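Local coordinates for uncharacterized protein (PDB 4L7A) that is of unknown function but is probably a zinc-dependent metallopeptidase, at residues Ser21-Trp26 with Thr57-Ser62; Glu29-Val32 with Asn36-Phe39. All coordinates share one frame; numbering follows the deposited sequence. Where two conformers were deposited one is given.

Contact 1: Ser21-Trp26 with Thr57-Ser62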
ATOM      1  N   SER A  21       3.356 -25.840   8.456  1.00 28.02           N
ATOM      2  CA  SER A  21       4.213 -25.535   9.600  1.00 29.87           C
ATOM      3  C   SER A  21       5.502 -24.874   9.108  1.00 29.45           C
ATOM      4  O   SER A  21       6.043 -24.025   9.791  1.00 31.09           O
ATOM      5  CB  SER A  21       4.578 -26.793  10.425  1.00 32.03           C
ATOM      6  OG  SER A  21       3.391 -27.350  10.917  1.00 33.31           O
ATOM      7  N   GLU A  22       5.997 -25.267   7.935  1.00 28.96           N
ATOM      8  CA  GLU A  22       7.213 -24.618   7.367  1.00 29.57           C
ATOM      9  C   GLU A  22       6.934 -23.141   7.035  1.00 27.25           C
ATOM     10  O   GLU A  22       7.754 -22.279   7.308  1.00 29.20           O
ATOM     11  CB  GLU A  22       7.730 -25.378   6.119  1.00 31.41           C
ATOM     12  CG  GLU A  22       9.095 -24.901   5.541  1.00 34.18           C
ATOM     13  CD  GLU A  22       9.456 -25.528   4.167  1.00 35.53           C
ATOM     14  OE1 GLU A  22       8.746 -26.464   3.712  1.00 39.67           O
ATOM     15  OE2 GLU A  22      10.450 -25.085   3.527  1.00 36.41           O
ATOM     16  N   PHE A  23       5.778 -22.859   6.459  1.00 26.03           N
ATOM     17  CA  PHE A  23       5.364 -21.477   6.208  1.00 26.72           C
ATOM     18  C   PHE A  23       5.178 -20.698   7.534  1.00 26.67           C
ATOM     19  O   PHE A  23       5.595 -19.554   7.634  1.00 25.15           O
ATOM     20  CB  PHE A  23       4.116 -21.441   5.323  1.00 25.59           C
ATOM     21  CG  PHE A  23       3.779 -20.088   4.741  1.00 26.30           C
ATOM     22  CD1 PHE A  23       4.743 -19.127   4.475  1.00 25.45           C
ATOM     23  CD2 PHE A  23       2.466 -19.794   4.419  1.00 25.08           C
ATOM     24  CE1 PHE A  23       4.375 -17.898   3.915  1.00 24.53           C
ATOM     25  CE2 PHE A  23       2.103 -18.561   3.866  1.00 24.69           C
ATOM     26  CZ  PHE A  23       3.065 -17.617   3.633  1.00 24.30           C
ATOM     27  N   ASP A  24       4.579 -21.322   8.545  1.00 28.55           N
ATOM     28  CA  ASP A  24       4.414 -20.642   9.837  1.00 28.56           C
ATOM     29  C   ASP A  24       5.762 -20.251  10.358  1.00 28.23           C
ATOM     30  O   ASP A  24       5.960 -19.147  10.814  1.00 25.82           O
ATOM     31  CB  ASP A  24       3.701 -21.490  10.875  1.00 31.58           C
ATOM     32  CG  ASP A  24       2.273 -21.806  10.495  1.00 34.89           C
ATOM     33  OD1 ASP A  24       1.686 -21.142   9.615  1.00 35.23           O
ATOM     34  OD2 ASP A  24       1.730 -22.769  11.073  1.00 43.59           O
ATOM     35  N   ARG A  25       6.705 -21.165  10.253  1.00 29.70           N
ATOM     36  CA  ARG A  25       8.080 -20.907  10.711  0.50 31.25           C
ATOM     37  C   ARG A  25       8.653 -19.719   9.927  1.00 30.11           C
ATOM     38  O   ARG A  25       9.203 -18.805  10.510  1.00 31.62           O
ATOM     39  CB  ARG A  25       8.979 -22.173  10.593  0.50 32.52           C
ATOM     40  CG  ARG A  25       9.930 -22.410  11.788  0.50 34.06           C
ATOM     41  CD  ARG A  25      10.916 -23.621  11.601  0.50 34.54           C
ATOM     42  NE  ARG A  25      12.146 -23.263  10.871  0.50 33.83           N
ATOM     43  CZ  ARG A  25      12.462 -23.666   9.638  0.50 32.84           C
ATOM     44  NH1 ARG A  25      11.674 -24.481   8.962  0.50 33.37           N
ATOM     45  NH2 ARG A  25      13.591 -23.277   9.096  0.50 33.18           N
ATOM     46  N   TRP A  26       8.495 -19.728   8.604  1.00 30.20           N
ATOM     47  CA  TRP A  26       9.011 -18.648   7.768  1.00 26.96           C
ATOM     48  C   TRP A  26       8.368 -17.303   8.146  1.00 25.10           C
ATOM     49  O   TRP A  26       9.040 -16.274   8.144  1.00 24.25           O
ATOM     50  CB  TRP A  26       8.787 -19.008   6.316  1.00 25.82           C
ATOM     51  CG  TRP A  26       9.384 -18.092   5.376  1.00 26.01           C
ATOM     52  CD1 TRP A  26      10.593 -18.232   4.784  1.00 27.42           C
ATOM     53  CD2 TRP A  26       8.857 -16.823   4.927  1.00 24.92           C
ATOM     54  NE1 TRP A  26      10.835 -17.165   3.959  1.00 25.82           N
ATOM     55  CE2 TRP A  26       9.784 -16.296   4.004  1.00 24.28           C
ATOM     56  CE3 TRP A  26       7.670 -16.122   5.169  1.00 24.55           C
ATOM     57  CZ2 TRP A  26       9.590 -15.088   3.336  1.00 22.95           C
ATOM     58  CZ3 TRP A  26       7.454 -14.912   4.488  1.00 22.58           C
ATOM     59  CH2 TRP A  26       8.415 -14.412   3.585  1.00 23.46           C
ATOM     60  N   THR A  57      -8.546 -20.230   0.451  1.00 26.22           N
ATOM     61  CA  THR A  57      -7.324 -19.467   0.308  1.00 26.48           C
ATOM     62  C   THR A  57      -6.261 -20.380  -0.267  1.00 27.18           C
ATOM     63  O   THR A  57      -5.943 -21.379   0.339  1.00 27.72           O
ATOM     64  CB  THR A  57      -6.904 -18.931   1.699  1.00 26.27           C
ATOM     65  OG1 THR A  57      -7.996 -18.116   2.214  1.00 26.56           O
ATOM     66  CG2 THR A  57      -5.641 -18.106   1.619  1.00 24.66           C
ATOM     67  N   ASP A  58      -5.708 -20.029  -1.429  1.00 26.56           N
ATOM     68  CA  ASP A  58      -4.701 -20.847  -2.136  1.00 25.77           C
ATOM     69  C   ASP A  58      -3.367 -20.751  -1.389  1.00 24.71           C
ATOM     70  O   ASP A  58      -2.815 -19.664  -1.236  1.00 22.96           O
ATOM     71  CB  ASP A  58      -4.613 -20.283  -3.571  1.00 27.66           C
ATOM     72  CG  ASP A  58      -3.498 -20.907  -4.461  1.00 30.62           C
ATOM     73  OD1 ASP A  58      -2.436 -21.380  -4.013  1.00 29.03           O
ATOM     74  OD2 ASP A  58      -3.676 -20.805  -5.710  1.00 34.50           O
ATOM     75  N   PHE A  59      -2.836 -21.883  -0.940  1.00 22.44           N
ATOM     76  CA  PHE A  59      -1.636 -21.883  -0.127  1.00 21.63           C
ATOM     77  C   PHE A  59      -0.364 -21.372  -0.831  1.00 21.90           C
ATOM     78  O   PHE A  59       0.295 -20.489  -0.324  1.00 19.25           O
ATOM     79  CB  PHE A  59      -1.336 -23.274   0.398  1.00 22.15           C
ATOM     80  CG  PHE A  59      -0.030 -23.362   1.184  1.00 22.65           C
ATOM     81  CD1 PHE A  59      -0.008 -23.059   2.550  1.00 22.52           C
ATOM     82  CD2 PHE A  59       1.139 -23.752   0.581  1.00 22.10           C
ATOM     83  CE1 PHE A  59       1.168 -23.170   3.306  1.00 23.23           C
ATOM     84  CE2 PHE A  59       2.319 -23.874   1.327  1.00 23.05           C
ATOM     85  CZ  PHE A  59       2.323 -23.584   2.709  1.00 22.94           C
ATOM     86  N   TRP A  60      -0.007 -21.943  -1.965  1.00 21.99           N
ATOM     87  CA  TRP A  60       1.215 -21.534  -2.642  1.00 23.67           C
ATOM     88  C   TRP A  60       1.114 -20.088  -3.197  1.00 22.99           C
ATOM     89  O   TRP A  60       2.106 -19.368  -3.279  1.00 21.53           O
ATOM     90  CB  TRP A  60       1.594 -22.540  -3.729  1.00 24.11           C
ATOM     91  CG  TRP A  60       2.010 -23.800  -3.119  1.00 24.49           C
ATOM     92  CD1 TRP A  60       1.306 -24.959  -3.096  1.00 25.34           C
ATOM     93  CD2 TRP A  60       3.249 -24.058  -2.430  1.00 25.03           C
ATOM     94  NE1 TRP A  60       2.008 -25.915  -2.437  1.00 26.05           N
ATOM     95  CE2 TRP A  60       3.189 -25.381  -1.970  1.00 26.07           C
ATOM     96  CE3 TRP A  60       4.365 -23.287  -2.115  1.00 24.68           C
ATOM     97  CZ2 TRP A  60       4.225 -25.973  -1.243  1.00 25.87           C
ATOM     98  CZ3 TRP A  60       5.386 -23.859  -1.375  1.00 27.18           C
ATOM     99  CH2 TRP A  60       5.322 -25.205  -0.960  1.00 26.60           C
ATOM    100  N   LEU A  61      -0.081 -19.646  -3.496  1.00 21.44           N
ATOM    101  CA  LEU A  61      -0.228 -18.240  -3.788  1.00 22.82           C
ATOM    102  C   LEU A  61      -0.032 -17.326  -2.518  1.00 22.87           C
ATOM    103  O   LEU A  61       0.489 -16.206  -2.635  1.00 23.00           O
ATOM    104  CB  LEU A  61      -1.586 -17.980  -4.436  1.00 22.98           C
ATOM    105  CG  LEU A  61      -1.877 -16.520  -4.855  1.00 23.15           C
ATOM    106  CD1 LEU A  61      -0.805 -16.017  -5.826  1.00 24.80           C
ATOM    107  CD2 LEU A  61      -3.259 -16.490  -5.502  1.00 22.71           C
ATOM    108  N   SER A  62      -0.431 -17.812  -1.338  1.00 21.74           N
ATOM    109  CA  SER A  62      -0.195 -17.075  -0.095  1.00 21.69           C
ATOM    110  C   SER A  62       1.301 -16.911   0.160  1.00 21.04           C
ATOM    111  O   SER A  62       1.732 -15.883   0.609  1.00 21.76           O
ATOM    112  CB  SER A  62      -0.822 -17.754   1.106  1.00 21.89           C
ATOM    113  OG  SER A  62      -2.234 -17.773   0.943  1.00 22.32           O
TER
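Phe23, on helix 17-35, meets Phe59 and Ser62 in the first turn of helix 59-81, a buried helix-to-helix packing contact in which one aromatic side chain reaches across to two partners a turn apart. No hydrogen bond joins the segments; the contact is van der Waals packing of the Phe23 side chain on Phe59 and on Ser62. Phe23 CD2 lies 3.8 Å from Phe59 CE1, and Phe23 CB comes equally near Phe59 CZ at 3.8 Å. The two side chains run past one another in opposite senses, an oblique approach with ring centroids 5.6 Å apart and planes at 82°. Phe23 holds CG anti to its own nitrogen (chi1 -167°), which sends the ring outward from its helix toward the second one. Its far end meets both backbone and side chain of Ser62: Phe23 CZ is 3.7 Å from Ser62 O, while Phe23 CE2 touches Ser62 CB at 4.1 Å. Beyond Ser62 the same ring continues along helix 59-81 onto Val63 and Ala66, and Tyr41 adds another aromatic neighbour. Phe59 is also packed within its own segment, because its CD2 sits over the centre of one face of the Trp60 indole.

The helix start that carries these partners is fixed by Asp58 at the N-cap. Asp58 OD1 accepts from Leu61 N at 3.0 Å with an N-H...O angle of 167°, a nearly straight bond that comes from above the carboxylate plane; the carboxylate's charge is likely to suit the positive end of the helix dipole. Ser62 is held to the same residue, since Asp58 O receives both Ser62 N and, at 2.9 Å from the opposite face of the carbonyl plane, Ser62 OG.

Contact 2: Glu29-Val32 with Asn36-Phe39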
ATOM      1  N   GLU A  29       9.784 -15.846  11.324  1.00 31.47           N
ATOM      2  CA  GLU A  29      11.114 -15.322  11.124  0.50 32.07           C
ATOM      3  C   GLU A  29      11.140 -14.076  10.233  1.00 30.09           C
ATOM      4  O   GLU A  29      11.977 -13.229  10.415  1.00 30.81           O
ATOM      5  CB  GLU A  29      12.043 -16.440  10.630  0.50 33.74           C
ATOM      6  CG  GLU A  29      12.147 -17.610  11.665  0.50 35.54           C
ATOM      7  CD  GLU A  29      12.769 -18.895  11.126  0.50 36.19           C
ATOM      8  OE1 GLU A  29      13.144 -18.990   9.943  0.50 36.86           O
ATOM      9  OE2 GLU A  29      12.881 -19.836  11.910  0.50 39.25           O
ATOM     10  N   ASN A  30      10.229 -13.958   9.288  1.00 27.24           N
ATOM     11  CA  ASN A  30      10.291 -12.845   8.376  1.00 25.93           C
ATOM     12  C   ASN A  30       9.292 -11.683   8.617  1.00 24.67           C
ATOM     13  O   ASN A  30       9.439 -10.652   8.002  1.00 25.33           O
ATOM     14  CB  ASN A  30      10.112 -13.321   6.933  1.00 25.93           C
ATOM     15  CG  ASN A  30      11.324 -14.045   6.407  1.00 29.20           C
ATOM     16  OD1 ASN A  30      12.196 -13.441   5.818  1.00 31.04           O
ATOM     17  ND2 ASN A  30      11.412 -15.336   6.682  1.00 29.41           N
ATOM     18  N   TYR A  31       8.255 -11.895   9.404  1.00 23.19           N
ATOM     19  CA  TYR A  31       7.230 -10.893   9.656  1.00 22.20           C
ATOM     20  C   TYR A  31       7.149 -10.590  11.152  1.00 23.91           C
ATOM     21  O   TYR A  31       7.287  -9.448  11.554  1.00 21.98           O
ATOM     22  CB  TYR A  31       5.861 -11.343   9.128  1.00 21.02           C
ATOM     23  CG  TYR A  31       5.613 -11.002   7.643  1.00 21.21           C
ATOM     24  CD1 TYR A  31       6.102 -11.791   6.647  1.00 21.30           C
ATOM     25  CD2 TYR A  31       4.916  -9.884   7.289  1.00 19.97           C
ATOM     26  CE1 TYR A  31       5.890 -11.483   5.292  1.00 21.73           C
ATOM     27  CE2 TYR A  31       4.687  -9.551   5.950  1.00 20.89           C
ATOM     28  CZ  TYR A  31       5.158 -10.361   4.959  1.00 21.71           C
ATOM     29  OH  TYR A  31       4.948 -10.058   3.641  1.00 22.58           O
ATOM     30  N   VAL A  32       7.001 -11.624  11.965  1.00 26.18           N
ATOM     31  CA  VAL A  32       6.807 -11.457  13.408  1.00 28.62           C
ATOM     32  C   VAL A  32       8.070 -10.943  14.052  1.00 29.94           C
ATOM     33  O   VAL A  32       8.047  -9.868  14.654  1.00 28.85           O
ATOM     34  CB  VAL A  32       6.437 -12.747  14.140  1.00 28.57           C
ATOM     35  CG1 VAL A  32       6.256 -12.437  15.663  1.00 31.14           C
ATOM     36  CG2 VAL A  32       5.150 -13.338  13.611  1.00 27.76           C
ATOM     37  N   ASN A  36       7.041  -7.323  14.036  1.00 28.74           N
ATOM     38  CA  ASN A  36       5.862  -7.544  14.895  0.50 28.20           C
ATOM     39  C   ASN A  36       4.554  -7.510  14.093  1.00 26.98           C
ATOM     40  O   ASN A  36       3.573  -6.944  14.505  1.00 27.08           O
ATOM     41  CB  ASN A  36       5.818  -6.545  16.066  0.50 28.42           C
ATOM     42  CG  ASN A  36       7.085  -6.571  16.892  0.50 28.84           C
ATOM     43  OD1 ASN A  36       7.568  -5.544  17.337  0.50 29.57           O
ATOM     44  ND2 ASN A  36       7.639  -7.742  17.079  0.50 29.02           N
ATOM     45  N   ILE A  37       4.557  -8.128  12.931  1.00 26.80           N
ATOM     46  CA  ILE A  37       3.363  -8.231  12.101  1.00 25.96           C
ATOM     47  C   ILE A  37       2.867  -9.652  12.141  1.00 25.59           C
ATOM     48  O   ILE A  37       3.597 -10.588  11.904  1.00 26.47           O
ATOM     49  CB  ILE A  37       3.616  -7.832  10.631  1.00 24.15           C
ATOM     50  CG1 ILE A  37       4.032  -6.369  10.534  1.00 24.24           C
ATOM     51  CG2 ILE A  37       2.383  -8.071   9.819  1.00 23.61           C
ATOM     52  CD1 ILE A  37       4.613  -5.972   9.174  1.00 23.72           C
ATOM     53  N   ASP A  38       1.590  -9.816  12.388  1.00 27.12           N
ATOM     54  CA  ASP A  38       1.003 -11.138  12.368  1.00 29.05           C
ATOM     55  C   ASP A  38       0.411 -11.315  10.988  1.00 28.92           C
ATOM     56  O   ASP A  38      -0.620 -10.711  10.647  1.00 30.47           O
ATOM     57  CB  ASP A  38      -0.006 -11.202  13.522  1.00 32.23           C
ATOM     58  CG  ASP A  38      -0.649 -12.561  13.709  1.00 38.81           C
ATOM     59  OD1 ASP A  38      -0.201 -13.585  13.134  1.00 46.46           O
ATOM     60  OD2 ASP A  38      -1.659 -12.584  14.440  1.00 43.66           O
ATOM     61  N   PHE A  39       1.020 -12.156  10.172  1.00 27.96           N
ATOM     62  CA  PHE A  39       0.515 -12.445   8.818  1.00 27.31           C
ATOM     63  C   PHE A  39      -0.284 -13.744   8.794  1.00 28.09           C
ATOM     64  O   PHE A  39       0.270 -14.805   8.975  1.00 31.29           O
ATOM     65  CB  PHE A  39       1.716 -12.540   7.895  1.00 26.59           C
ATOM     66  CG  PHE A  39       1.409 -12.604   6.405  1.00 27.06           C
ATOM     67  CD1 PHE A  39       0.904 -13.747   5.818  1.00 26.74           C
ATOM     68  CD2 PHE A  39       1.781 -11.545   5.554  1.00 27.79           C
ATOM     69  CE1 PHE A  39       0.720 -13.811   4.466  1.00 26.13           C
ATOM     70  CE2 PHE A  39       1.588 -11.609   4.175  1.00 25.65           C
ATOM     71  CZ  PHE A  39       1.030 -12.749   3.644  1.00 26.45           C
TER
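Val32 O accepts the backbone N of Asn36 at 2.8 Å, the shortest polar bond between the two segments. This bond marks the C-terminal end of helix 17-35, where Asn36 takes a positive phi and turns the chain toward strand 38-40, an outermost strand of the mixed sheet. In the conformer given, Asn36 ND2 adds a doubtful, weak bond to the same carbonyl oxygen, and OD1 accepts from Arg87. One residue on, Ile37 N gives Tyr31 O a weak bond of 3.3 Å.

Packing completes the turn. Val32 CG2 rests 3.6 Å from Ile37 O, and Ile37 CG2 meets the edge of the Tyr31 ring near its plane, 4.0 Å from CD2. The larger apolar contact is with Phe39, whose edge is directed at the Tyr31 face: Phe39 CD2 stands 3.5 Å from Tyr31 CE2, above the ring but displaced toward its rim. With centroids 4.8 Å apart and planes at 55°, the pair is edge-to-face yet well short of perpendicular. Tyr31 sets CG anti to its carbonyl carbon (chi1 -87°), which carries the ring across toward the strand while the hydroxyl extends to helix 59-81 and donates to Ala66 O. Phe39 also touches Ala66, as well as Ile94 and Leu96, so it fits between helix 59-81 and strand 93-98, with Tyr31 beside it against that helix.

A leucine in place of Tyr31, lacking ring and hydroxyl, would probably leave Ala66 O without its donor and the Phe39 edge with no aromatic face to pack on. The chemistry thus divides in two: the backbone carbonyls of the helix end are met by N-H groups of the turn, while the buried phenol combines an apolar ring face with a polar tip.

From the N terminus, helix 17-35 supplies the first segment of both contacts. Contact 2 closes the short loop from residues 29-32 to 36-39, tying the helix's last turns to edge strand 38-40. The chain then runs on to helix 59-81, whose first turn returns to residues 21-26; contact 1 therefore closes a longer loop in which contact 2 is nested. Their centres are 13 Å apart on the same side of the chain's centre, and they touch directly, Trp26 CZ3 lying 3.9 Å from Tyr31 CE1. Together they bind helix 17-35 to a neighbouring helix at one level and to the sheet's edge at another.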